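Putative metal-dependent phosphoesterase (PDB 3O0F) hydrolyses phosphate esters with the help of bound metal ions, holding adenosine monophosphate beside two iron ions and a zinc ion. Local coordinates at residues V85-F90 with E187-V192; P69-T74 with E283-G288; R211-D216 with R242-T247; T21-S24 with T29-T32; L40-V45 with N269-N274. All coordinates share one frame; numbering follows the deposited sequence.

Contact 1: residues V85-F90 with E187-V192; sequences VHMLAF and EVIAAV. With FE (Fe (III) ion), chain D.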
# COMPACT_ATOMS: atom_id res chain seq x y z
N VAL A 85 -10.73 -2.25 0.46
CA VAL A 85 -9.97 -2.51 -0.76
C VAL A 85 -8.78 -1.54 -0.78
O VAL A 85 -8.95 -0.33 -0.58
CB VAL A 85 -10.80 -2.24 -2.05
CG1 VAL A 85 -9.98 -2.55 -3.31
CG2 VAL A 85 -12.11 -3.04 -2.06
N HIS A 86 -7.60 -2.06 -1.02
CA HIS A 86 -6.42 -1.25 -1.24
C HIS A 86 -6.08 -1.28 -2.74
O HIS A 86 -6.08 -2.34 -3.37
CB HIS A 86 -5.28 -1.80 -0.37
CG HIS A 86 -5.44 -1.50 1.09
ND1 HIS A 86 -4.42 -1.64 2.00
CD2 HIS A 86 -6.50 -1.01 1.79
CE1 HIS A 86 -4.85 -1.28 3.20
NE2 HIS A 86 -6.10 -0.89 3.10
N MSE A 87 -5.86 -0.08 -3.28
CA MSE A 87 -5.59 0.11 -4.70
C MSE A 87 -4.17 0.63 -4.84
O MSE A 87 -3.84 1.65 -4.26
CB MSE A 87 -6.50 1.17 -5.27
CG MSE A 87 -7.99 0.91 -4.96
SE MSE A 87 -8.89 -0.16 -6.29
CE MSE A 87 -7.46 -0.90 -7.37
N LEU A 88 -3.37 -0.01 -5.67
CA LEU A 88 -2.04 0.46 -6.00
C LEU A 88 -2.17 1.35 -7.26
O LEU A 88 -2.80 0.93 -8.24
CB LEU A 88 -1.14 -0.74 -6.27
CG LEU A 88 -0.79 -1.67 -5.11
CD1 LEU A 88 -0.13 -2.92 -5.66
CD2 LEU A 88 0.12 -1.03 -4.07
N ALA A 89 -1.60 2.55 -7.19
CA ALA A 89 -1.67 3.56 -8.24
C ALA A 89 -0.27 3.92 -8.63
O ALA A 89 0.52 4.30 -7.78
CB ALA A 89 -2.37 4.80 -7.75
N PHE A 90 0.07 3.73 -9.89
CA PHE A 90 1.44 3.99 -10.32
C PHE A 90 1.47 5.04 -11.45
O PHE A 90 0.57 5.08 -12.31
CB PHE A 90 2.09 2.72 -10.87
CG PHE A 90 2.21 1.63 -9.85
CD1 PHE A 90 3.20 1.69 -8.87
CD2 PHE A 90 1.35 0.55 -9.88
CE1 PHE A 90 3.29 0.68 -7.89
CE2 PHE A 90 1.46 -0.48 -8.95
CZ PHE A 90 2.43 -0.40 -7.96
N GLU A 187 -14.54 5.92 -7.21
CA GLU A 187 -13.95 7.24 -7.15
C GLU A 187 -12.45 7.17 -7.28
O GLU A 187 -11.87 7.95 -8.03
CB GLU A 187 -14.27 8.00 -5.86
CG GLU A 187 -13.64 9.40 -5.96
CD GLU A 187 -13.80 10.32 -4.79
OE1 GLU A 187 -14.24 9.87 -3.70
OE2 GLU A 187 -13.46 11.52 -4.98
N VAL A 188 -11.81 6.26 -6.57
CA VAL A 188 -10.34 6.08 -6.66
C VAL A 188 -9.91 5.75 -8.09
O VAL A 188 -8.98 6.38 -8.64
CB VAL A 188 -9.85 5.03 -5.66
CG1 VAL A 188 -8.38 4.59 -5.97
CG2 VAL A 188 -9.98 5.61 -4.21
N ILE A 189 -10.59 4.82 -8.73
CA ILE A 189 -10.22 4.48 -10.11
C ILE A 189 -10.37 5.65 -11.08
O ILE A 189 -9.47 5.90 -11.91
CB ILE A 189 -10.95 3.25 -10.64
CG1 ILE A 189 -10.52 1.99 -9.87
CG2 ILE A 189 -10.65 3.05 -12.13
CD1 ILE A 189 -11.45 0.82 -10.08
N ALA A 190 -11.47 6.40 -11.00
CA ALA A 190 -11.64 7.56 -11.82
C ALA A 190 -10.53 8.59 -11.57
O ALA A 190 -10.07 9.22 -12.54
CB ALA A 190 -13.02 8.21 -11.59
N ALA A 191 -10.13 8.78 -10.31
CA ALA A 191 -9.13 9.76 -9.97
C ALA A 191 -7.76 9.34 -10.51
O ALA A 191 -7.02 10.17 -11.02
CB ALA A 191 -9.07 10.03 -8.45
N VAL A 192 -7.44 8.04 -10.40
CA VAL A 192 -6.13 7.58 -10.82
C VAL A 192 -6.01 7.69 -12.34
O VAL A 192 -5.03 8.24 -12.86
CB VAL A 192 -5.80 6.15 -10.34
CG1 VAL A 192 -4.48 5.65 -11.03
CG2 VAL A 192 -5.65 6.13 -8.80
FE FE D . -2.64 -3.24 1.58
O HOH W 1 -0.81 -3.93 1.14
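A89 and V192 make the tightest part of this contact. The A89 methyl CB sits 3.7 Å from V192 CG2 and touches both branches of the valine, CG2 the more closely, and a residue this small lets the helix come close to the strand. One turn back along the helix, V188 CG1 lies 3.8 Å from M87 CG. M87, a selenomethionine, has its chain bent at chi2 (-89°), which swings the selenium off to one flank rather than onto V188. The packing is looser there: I189 CG1 stays 4.5 Å from M87 SE. The far side of the helix is the solvent side: A190 is exposed and E187 partly so. Beta-branched V188, I189 and V192 line the helix side facing the strand, where small A89 meets V192; no hydrogen bond crosses the contact. I76 of strand 70-80 and V199 of strand 198-201 widen the same apolar layer.

Strand and helix run almost parallel, 3° between the two axes, which are 10.0 Å apart. Residues alternate along the strand, and H86 looks to its other side, where ND1 binds iron at 2.4 Å; E75, H203 and a water also bind this ion. A helix covering the outside of a strand whose inner face carries metal ligands is typical of the barrel-like PHP fold.

Contact 2: residues P69-T74 with E283-G288; sequences PLLLGT and EILCRG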
# COMPACT_ATOMS: atom_id res chain seq x y z
N PRO A 69 16.30 1.37 -11.39
CA PRO A 69 15.01 1.81 -11.92
C PRO A 69 13.95 1.80 -10.83
O PRO A 69 13.86 0.85 -10.04
CB PRO A 69 14.68 0.75 -12.97
CG PRO A 69 15.99 0.16 -13.35
CD PRO A 69 16.85 0.24 -12.16
N LEU A 70 13.08 2.80 -10.88
CA LEU A 70 12.06 3.05 -9.87
C LEU A 70 10.69 3.29 -10.49
O LEU A 70 10.57 4.07 -11.43
CB LEU A 70 12.46 4.28 -9.11
CG LEU A 70 11.51 4.80 -8.05
CD1 LEU A 70 11.56 3.82 -6.89
CD2 LEU A 70 11.93 6.17 -7.62
N LEU A 71 9.64 2.69 -9.93
CA LEU A 71 8.26 3.06 -10.24
C LEU A 71 7.71 3.91 -9.10
O LEU A 71 7.95 3.62 -7.91
CB LEU A 71 7.43 1.77 -10.47
CG LEU A 71 6.35 1.49 -11.48
CD1 LEU A 71 6.83 1.78 -12.90
CD2 LEU A 71 5.86 0.01 -11.33
N LEU A 72 7.03 5.00 -9.44
CA LEU A 72 6.45 5.88 -8.46
C LEU A 72 4.99 5.48 -8.22
O LEU A 72 4.19 5.44 -9.15
CB LEU A 72 6.56 7.36 -8.86
CG LEU A 72 8.02 7.91 -8.84
CD1 LEU A 72 8.16 9.29 -9.45
CD2 LEU A 72 8.63 7.85 -7.41
N GLY A 73 4.67 5.16 -6.96
CA GLY A 73 3.36 4.62 -6.66
C GLY A 73 2.80 5.03 -5.32
O GLY A 73 3.44 5.69 -4.51
N THR A 74 1.56 4.64 -5.09
CA THR A 74 0.84 4.99 -3.85
C THR A 74 -0.15 3.86 -3.59
O THR A 74 -0.76 3.35 -4.53
CB THR A 74 0.04 6.27 -4.01
OG1 THR A 74 0.92 7.38 -4.21
CG2 THR A 74 -0.84 6.53 -2.75
N GLU A 283 4.86 -2.33 -19.44
CA GLU A 283 3.51 -1.93 -19.78
C GLU A 283 2.96 -0.90 -18.79
O GLU A 283 2.28 0.03 -19.20
CB GLU A 283 2.62 -3.17 -19.92
CG GLU A 283 1.19 -2.93 -20.44
CD GLU A 283 1.07 -2.17 -21.78
OE1 GLU A 283 2.00 -2.18 -22.63
OE2 GLU A 283 -0.01 -1.55 -21.99
N ILE A 284 3.27 -1.02 -17.51
CA ILE A 284 2.82 0.01 -16.57
C ILE A 284 3.40 1.38 -16.95
O ILE A 284 2.72 2.44 -16.87
CB ILE A 284 3.20 -0.36 -15.12
CG1 ILE A 284 2.41 -1.61 -14.67
CG2 ILE A 284 2.91 0.84 -14.15
CD1 ILE A 284 2.83 -2.16 -13.29
N LEU A 285 4.69 1.37 -17.29
CA LEU A 285 5.43 2.58 -17.60
C LEU A 285 4.90 3.25 -18.85
O LEU A 285 4.78 4.50 -18.94
CB LEU A 285 6.92 2.26 -17.76
CG LEU A 285 7.72 2.11 -16.44
CD1 LEU A 285 9.07 1.48 -16.71
CD2 LEU A 285 7.91 3.44 -15.72
N CYS A 286 4.59 2.40 -19.83
CA CYS A 286 4.03 2.85 -21.11
C CYS A 286 2.62 3.40 -20.99
O CYS A 286 2.29 4.37 -21.66
CB CYS A 286 4.09 1.74 -22.17
SG CYS A 286 5.77 1.32 -22.65
N ARG A 287 1.80 2.83 -20.11
CA ARG A 287 0.49 3.37 -19.88
C ARG A 287 0.45 4.61 -19.05
O ARG A 287 -0.46 5.40 -19.23
CB ARG A 287 -0.42 2.37 -19.17
CG ARG A 287 -0.75 1.25 -19.99
CD ARG A 287 -1.84 0.47 -19.36
NE ARG A 287 -1.88 -0.79 -20.02
CZ ARG A 287 -2.80 -1.72 -19.83
NH1 ARG A 287 -3.81 -1.55 -18.98
NH2 ARG A 287 -2.66 -2.82 -20.55
N GLY A 288 1.36 4.75 -18.09
CA GLY A 288 1.38 5.88 -17.15
C GLY A 288 1.98 7.16 -17.72
O GLY A 288 2.34 7.26 -18.91
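L71 meets the helix with both of its methyl branches, one for each of two successive residues. Its CD1 presses on L285 CD2 at 3.4 Å, tighter than carbon atoms usually approach, while L285 CG lies 3.7 Å from L71 CD1. The other branch, CD2, rests less closely on I284 CG2, 4.2 Å away, with the two side chains crossing at about a right angle. The first torsion of L71, -141°, is off a staggered value, and with the short contact this suggests strain or some doubt in the placing of its end. L285 is an exposed residue, but its end comes in against L71.

Around this first shell, I17 of strand 15-19 touches both L71 and I284, and L255 of strand 255-258 lies against I284 as well. These are the two outermost strands of the sheet, so helix 278-287 spans its margins. Along strand 70-80, L71 shares its side with the iron ligand E75, and its side chain is about 14 Å from a bound iron; this is consistent with the helix closing the end of the PHP barrel away from the metals. Apolar branched residues suit such a plug.

One turn apart on the same helix, beside L255, R287 NE donates to E283 OE2 at 2.8 Å, nearly straight at 171°. NH2 of R287 adds a longer bond to the same OE2, so the carboxylate is gripped side-on. R287 NH1 also forms a salt bridge with D228, tying the helix to the loop before strand 229-233.

Contact 3: residues R211-D216 with R242-T247; sequences RRLLSD and RERLLT
D216 OD1 is gripped by two nitrogens of R244: NH2 donates to it at 2.9 Å and NE at 3.0 Å. This is a side-on salt bridge to a single oxygen. Carboxylate and guanidinium are nearly coplanar, their planes 4° apart, so OD1 lies at the guanidinium edge. The other carboxylate oxygen joins in through a water, which donates to D216 OD2 at 2.7 Å and accepts only a weak bond from R244 NE.

R244 NH2 has a second acceptor, L214 O, at 3.0 Å. That bond is bent (137°), and the carbonyl oxygen lies clearly out of the guanidinium plane. A second water bridges the same two groups, donating to L214 O at 2.9 Å and accepting from R244 NH1 at 2.8 Å. NH1 is held further by Q241, one turn back on the same helix. R244 can reach so far because its CG stands opposite the backbone N (chi1 160°) and the chain runs extended to NE. Its charge is probably steadied by D216, and that of D216 in turn by the helix start on which it lies.

S215 is the N-cap of that helix, its side chain capping a backbone N just beyond, while Q218 accepts from S215 N. The loop thus delivers D216 to the first turn of helix 216-225, and R244 joins it to helix 239-252. L219 of the former touches both L214 and the R244 side chain, while L214 continues inward to V83 and V85 of strand 83-90.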
# COMPACT_ATOMS: atom_id res chain seq x y z
N ARG A 211 -14.11 -9.84 6.24
CA ARG A 211 -15.10 -10.95 6.35
C ARG A 211 -15.44 -11.61 4.97
O ARG A 211 -15.69 -12.81 4.90
CB ARG A 211 -16.40 -10.47 7.03
N ARG A 212 -15.47 -10.84 3.89
CA ARG A 212 -15.63 -11.43 2.56
C ARG A 212 -14.75 -10.68 1.56
O ARG A 212 -14.54 -9.49 1.69
CB ARG A 212 -17.09 -11.48 2.11
CG ARG A 212 -17.67 -10.15 1.63
CD ARG A 212 -19.07 -10.32 1.06
NE ARG A 212 -19.58 -9.06 0.54
CZ ARG A 212 -19.23 -8.49 -0.62
NH1 ARG A 212 -18.31 -9.04 -1.42
NH2 ARG A 212 -19.79 -7.33 -0.98
N LEU A 213 -14.21 -11.43 0.59
CA LEU A 213 -13.47 -10.87 -0.54
C LEU A 213 -14.40 -10.15 -1.52
O LEU A 213 -15.62 -10.33 -1.55
CB LEU A 213 -12.73 -11.98 -1.27
CG LEU A 213 -11.83 -12.89 -0.45
CD1 LEU A 213 -11.29 -14.02 -1.34
CD2 LEU A 213 -10.67 -12.07 0.19
N LEU A 214 -13.80 -9.28 -2.32
CA LEU A 214 -14.47 -8.77 -3.50
C LEU A 214 -14.99 -9.91 -4.33
O LEU A 214 -14.28 -10.92 -4.56
CB LEU A 214 -13.51 -7.94 -4.37
CG LEU A 214 -13.09 -6.59 -3.80
CD1 LEU A 214 -11.97 -6.01 -4.68
CD2 LEU A 214 -14.29 -5.64 -3.70
N SER A 215 -16.22 -9.75 -4.82
CA SER A 215 -16.78 -10.72 -5.71
C SER A 215 -16.37 -10.44 -7.16
O SER A 215 -15.88 -9.37 -7.49
CB SER A 215 -18.28 -10.66 -5.60
OG SER A 215 -18.73 -9.46 -6.15
N ASP A 216 -16.61 -11.41 -8.03
CA ASP A 216 -16.39 -11.23 -9.47
C ASP A 216 -17.15 -10.03 -10.03
O ASP A 216 -16.63 -9.33 -10.91
CB ASP A 216 -16.83 -12.46 -10.28
CG ASP A 216 -15.97 -13.73 -9.97
OD1 ASP A 216 -15.06 -13.65 -9.13
OD2 ASP A 216 -16.21 -14.79 -10.59
N ARG A 242 -5.30 -17.10 -6.24
CA ARG A 242 -4.38 -16.81 -7.35
C ARG A 242 -4.95 -17.36 -8.63
O ARG A 242 -5.02 -16.62 -9.62
CB ARG A 242 -2.97 -17.33 -7.05
CG ARG A 242 -2.35 -16.71 -5.81
CD ARG A 242 -0.89 -17.20 -5.64
NE ARG A 242 -0.25 -16.62 -4.46
CZ ARG A 242 1.07 -16.60 -4.26
NH1 ARG A 242 1.89 -17.13 -5.15
NH2 ARG A 242 1.55 -16.03 -3.18
N GLU A 243 -5.44 -18.60 -8.65
CA GLU A 243 -6.03 -19.13 -9.91
C GLU A 243 -7.27 -18.37 -10.35
O GLU A 243 -7.46 -18.08 -11.52
CB GLU A 243 -6.39 -20.61 -9.80
CG GLU A 243 -5.17 -21.56 -9.88
CD GLU A 243 -5.45 -22.94 -9.27
OE1 GLU A 243 -6.66 -23.28 -9.12
OE2 GLU A 243 -4.49 -23.68 -8.94
N ARG A 244 -8.11 -18.02 -9.39
CA ARG A 244 -9.31 -17.23 -9.69
C ARG A 244 -8.92 -15.85 -10.30
O ARG A 244 -9.46 -15.42 -11.32
CB ARG A 244 -10.15 -17.11 -8.41
CG ARG A 244 -11.15 -15.97 -8.41
CD ARG A 244 -12.14 -16.05 -7.26
NE ARG A 244 -12.96 -14.86 -7.34
CZ ARG A 244 -12.78 -13.74 -6.64
NH1 ARG A 244 -11.87 -13.66 -5.69
NH2 ARG A 244 -13.56 -12.68 -6.89
N LEU A 245 -7.97 -15.17 -9.70
CA LEU A 245 -7.61 -13.83 -10.17
C LEU A 245 -6.89 -13.88 -11.53
O LEU A 245 -7.07 -12.99 -12.36
CB LEU A 245 -6.75 -13.12 -9.09
CG LEU A 245 -7.38 -12.80 -7.72
CD1 LEU A 245 -6.26 -12.35 -6.74
CD2 LEU A 245 -8.49 -11.69 -7.78
N LEU A 246 -6.06 -14.91 -11.75
CA LEU A 246 -5.36 -15.08 -13.03
C LEU A 246 -6.38 -15.31 -14.16
O LEU A 246 -6.18 -14.84 -15.27
CB LEU A 246 -4.40 -16.28 -12.97
CG LEU A 246 -3.11 -16.10 -12.17
CD1 LEU A 246 -2.42 -17.45 -12.01
CD2 LEU A 246 -2.19 -15.02 -12.80
N THR A 247 -7.45 -16.03 -13.86
CA THR A 247 -8.48 -16.29 -14.82
C THR A 247 -9.21 -15.02 -15.18
O THR A 247 -9.47 -14.79 -16.37
CB THR A 247 -9.46 -17.37 -14.30
OG1 THR A 247 -8.71 -18.57 -14.10
CG2 THR A 247 -10.59 -17.62 -15.31
O HOH W 2 -11.37 -11.04 -4.71
O HOH W 3 -14.38 -16.48 -9.58

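Contact 4: residues T21-S24 with T29-T32; sequences TVFS and TPRT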
# COMPACT_ATOMS: atom_id res chain seq x y z
N THR A 21 7.50 2.72 3.35
CA THR A 21 8.59 3.39 3.99
C THR A 21 8.09 4.15 5.20
O THR A 21 6.90 4.14 5.50
CB THR A 21 9.30 4.39 3.01
OG1 THR A 21 8.51 5.58 2.85
CG2 THR A 21 9.61 3.69 1.63
N VAL A 22 8.98 4.86 5.85
CA VAL A 22 8.62 5.81 6.91
C VAL A 22 7.62 6.91 6.53
O VAL A 22 7.00 7.48 7.41
CB VAL A 22 9.91 6.54 7.50
CG1 VAL A 22 10.77 5.55 8.30
CG2 VAL A 22 10.71 7.24 6.41
N PHE A 23 7.45 7.21 5.24
CA PHE A 23 6.38 8.15 4.82
C PHE A 23 4.97 7.57 5.00
O PHE A 23 3.97 8.30 4.92
CB PHE A 23 6.61 8.69 3.43
CG PHE A 23 7.77 9.60 3.35
CD1 PHE A 23 7.64 10.95 3.66
CD2 PHE A 23 9.03 9.11 2.99
CE1 PHE A 23 8.76 11.78 3.66
CE2 PHE A 23 10.13 9.94 2.96
CZ PHE A 23 9.98 11.28 3.29
N SER A 24 4.88 6.27 5.30
CA SER A 24 3.64 5.73 5.91
C SER A 24 3.96 4.80 7.08
O SER A 24 4.33 5.27 8.16
CB SER A 24 2.69 5.10 4.86
OG SER A 24 3.29 4.08 4.09
N THR A 29 13.84 4.25 5.18
CA THR A 29 13.79 5.36 4.24
C THR A 29 13.67 4.88 2.78
O THR A 29 13.95 3.72 2.45
CB THR A 29 14.99 6.28 4.38
OG1 THR A 29 16.20 5.56 4.05
CG2 THR A 29 15.08 6.86 5.84
N PRO A 30 13.22 5.77 1.90
CA PRO A 30 13.28 5.47 0.47
C PRO A 30 14.67 5.09 -0.03
O PRO A 30 14.81 4.16 -0.82
CB PRO A 30 12.83 6.78 -0.18
CG PRO A 30 11.81 7.33 0.80
CD PRO A 30 12.44 7.00 2.17
N ARG A 31 15.70 5.78 0.45
CA ARG A 31 17.07 5.44 0.12
C ARG A 31 17.43 3.99 0.53
O ARG A 31 17.99 3.25 -0.27
CB ARG A 31 18.05 6.43 0.76
CG ARG A 31 19.51 6.12 0.46
CD ARG A 31 20.42 7.37 0.67
NE ARG A 31 21.76 7.17 0.10
CZ ARG A 31 22.16 7.53 -1.12
NH1 ARG A 31 21.35 8.15 -1.99
NH2 ARG A 31 23.41 7.28 -1.49
N THR A 32 17.06 3.60 1.73
CA THR A 32 17.33 2.22 2.20
C THR A 32 16.61 1.20 1.30
O THR A 32 17.20 0.19 0.89
CB THR A 32 16.99 2.06 3.66
OG1 THR A 32 17.90 2.87 4.40
CG2 THR A 32 17.10 0.56 4.12
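T21 and P30 touch where the loop after strand 15-19 meets the start of helix 30-39, in the PHP domain. Two small motifs shape the loop: a type I beta turn from T21 to S24, and an ST turn made by the T21 side chain. Starting at its base, T21 CB lies 4.2 Å from P30 CD. From there OG1 turns to its own loop, placed between the backbone N and the carbonyl carbon (chi1 76°), and accepts from F23 N at 3.1 Å. The methyl, CG2, points the other way and comes within 4.2 Å of P30 N. A threonine suits this place because one branch accepts the ST-turn bond while the other packs on the proline.

F23 touches the proline too, edge-on: its CE2 meets P30 CG at 3.8 Å, the two side chains crossing at about a right angle, while V22 CG2 approaches T29 CA at 4.2 Å.

The turn lies between the metal ligands H20 and D25 in sequence, and D49 accepts from T21 N and bonds S24 OG, so the shape of this loop probably bears on where those ligands stand. Proline fits the first helical turn, where its missing N-H costs nothing, and T29 before it is the N-cap: T29 OG1 accepts from T32 N at 3.2 Å with an angle of 161°.

Contact 5: residues L40-V45 with N269-N274; sequences LGLHGV and NGLGEN. With EDO (1,2-ethanediol), chain G.
L40, just past helix 30-39, lays its CD1 methyl against L271, 3.8 Å from L271 CB and 3.6 Å from the backbone L271 O. G41 follows with a positive phi of 80° and closes the helix in a Schellman motif, a conformation that favours glycine and turns the chain back toward the sheet. L42 then brings both methyls over the next residue of the partner loop: its CD2 is 4.1 Å from G272 CA and its CD1 4.2 Å from the same atom. With no side chain on G272, both methyls can approach its backbone. H43 turns elsewhere, ND1 bonding to D278. By V45, now in strand 44-47, the side chain still faces the loop but only approaches it loosely.

The surface that receives the leucines is a type II beta turn, G270 to E273. Glycine is required at G272, whose phi is 82°, and D16 accepts from its N. E273 folds back so that its OE1 accepts from G270 N at 3.0 Å, reached from above the carboxylate plane; the same oxygen forms a salt bridge with R235. L271 N donates almost straight (173°) to O1 of a 1,2-ethanediol at 2.9 Å, probably a crystallisation additive occupying this spot.

Between the segments there is no hydrogen bond. The leucines pack on the turn without directional bonds; its orientation probably owes more to the polar bonds of E273 and of G272 N, in the loop that, further back, supplies G266, K267 and the zinc ligand H263.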
# COMPACT_ATOMS: atom_id res chain seq x y z
N LEU A 40 19.71 -6.98 -3.52
CA LEU A 40 19.01 -8.26 -3.61
C LEU A 40 18.87 -8.72 -5.05
O LEU A 40 18.28 -9.74 -5.31
CB LEU A 40 17.64 -8.15 -2.97
CG LEU A 40 17.66 -7.92 -1.47
CD1 LEU A 40 16.25 -7.75 -0.90
CD2 LEU A 40 18.37 -9.04 -0.77
N GLY A 41 19.40 -7.95 -6.00
CA GLY A 41 19.39 -8.35 -7.40
C GLY A 41 18.07 -8.10 -8.11
O GLY A 41 17.82 -8.69 -9.14
N LEU A 42 17.23 -7.23 -7.54
CA LEU A 42 15.95 -6.87 -8.16
C LEU A 42 16.23 -6.00 -9.38
O LEU A 42 17.23 -5.29 -9.41
CB LEU A 42 15.04 -6.12 -7.17
CG LEU A 42 14.69 -6.87 -5.86
CD1 LEU A 42 13.64 -6.07 -5.09
CD2 LEU A 42 14.25 -8.30 -6.15
N HIS A 43 15.36 -6.07 -10.38
CA HIS A 43 15.51 -5.21 -11.58
C HIS A 43 14.97 -3.82 -11.37
O HIS A 43 15.29 -2.89 -12.11
CB HIS A 43 14.82 -5.85 -12.77
CG HIS A 43 15.37 -7.19 -13.13
ND1 HIS A 43 14.79 -7.99 -14.08
CD2 HIS A 43 16.45 -7.87 -12.67
CE1 HIS A 43 15.49 -9.11 -14.20
NE2 HIS A 43 16.52 -9.04 -13.37
N GLY A 44 14.15 -3.65 -10.36
CA GLY A 44 13.64 -2.36 -10.01
C GLY A 44 12.75 -2.50 -8.79
O GLY A 44 12.54 -3.60 -8.28
N VAL A 45 12.24 -1.38 -8.34
CA VAL A 45 11.40 -1.33 -7.15
C VAL A 45 10.35 -0.25 -7.36
O VAL A 45 10.50 0.59 -8.22
CB VAL A 45 12.36 -1.07 -5.93
CG1 VAL A 45 12.81 0.40 -5.84
CG2 VAL A 45 11.80 -1.60 -4.63
N ASN A 269 7.29 -9.66 6.09
CA ASN A 269 7.42 -9.68 4.59
C ASN A 269 8.84 -9.28 4.15
O ASN A 269 9.36 -8.22 4.54
CB ASN A 269 6.38 -8.73 3.95
CG ASN A 269 4.99 -9.11 4.28
OD1 ASN A 269 4.71 -9.47 5.43
ND2 ASN A 269 4.10 -9.08 3.30
N GLY A 270 9.49 -10.16 3.40
CA GLY A 270 10.83 -9.90 2.86
C GLY A 270 10.83 -9.13 1.56
O GLY A 270 10.04 -9.42 0.66
N LEU A 271 11.74 -8.17 1.45
CA LEU A 271 11.86 -7.35 0.28
C LEU A 271 12.14 -8.31 -0.83
O LEU A 271 12.97 -9.20 -0.68
CB LEU A 271 13.01 -6.34 0.38
CG LEU A 271 13.21 -5.29 -0.74
CD1 LEU A 271 11.96 -4.48 -0.97
CD2 LEU A 271 14.39 -4.36 -0.31
N GLY A 272 11.39 -8.19 -1.91
CA GLY A 272 11.61 -9.06 -3.05
C GLY A 272 10.99 -10.43 -3.01
O GLY A 272 11.19 -11.20 -3.95
N GLU A 273 10.21 -10.75 -1.98
CA GLU A 273 9.66 -12.12 -1.85
C GLU A 273 8.64 -12.46 -2.93
O GLU A 273 8.37 -13.63 -3.16
CB GLU A 273 9.01 -12.34 -0.48
CG GLU A 273 7.65 -11.69 -0.28
CD GLU A 273 7.08 -11.89 1.16
OE1 GLU A 273 7.83 -12.30 2.08
OE2 GLU A 273 5.88 -11.56 1.37
N ASN A 274 8.00 -11.46 -3.52
CA ASN A 274 7.16 -11.65 -4.71
C ASN A 274 7.41 -10.49 -5.64
O ASN A 274 7.76 -9.36 -5.20
CB ASN A 274 5.64 -11.74 -4.38
CG ASN A 274 5.21 -13.10 -3.89
OD1 ASN A 274 4.76 -13.25 -2.73
ND2 ASN A 274 5.34 -14.12 -4.75
C1 EDO G . 14.68 -7.14 3.45
O1 EDO G . 13.35 -7.67 3.76
C2 EDO G . 15.40 -6.51 4.64
O2 EDO G . 14.89 -5.20 4.98

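Contacts 1 and 2 are buried and share the sheet: strands 83-90 and 70-80 are neighbours, and F90 packs on I284, joining the two apolar layers. Contact 5 reaches the next strand, 44-47, through backbone bonds between V45 and both P69 and L71, but lies at the surface. Contact 3 is the other surface contact, and the only one of the five with hydrogen bonds between its segments, a salt bridge and bridging waters; it touches contact 1 through V85 and L214. Contact 4 is buried yet local, with polar bonds within each segment and from the first to D49. Its centre is about 21 Å from that of contact 1, on the opposite side of the chain's centre.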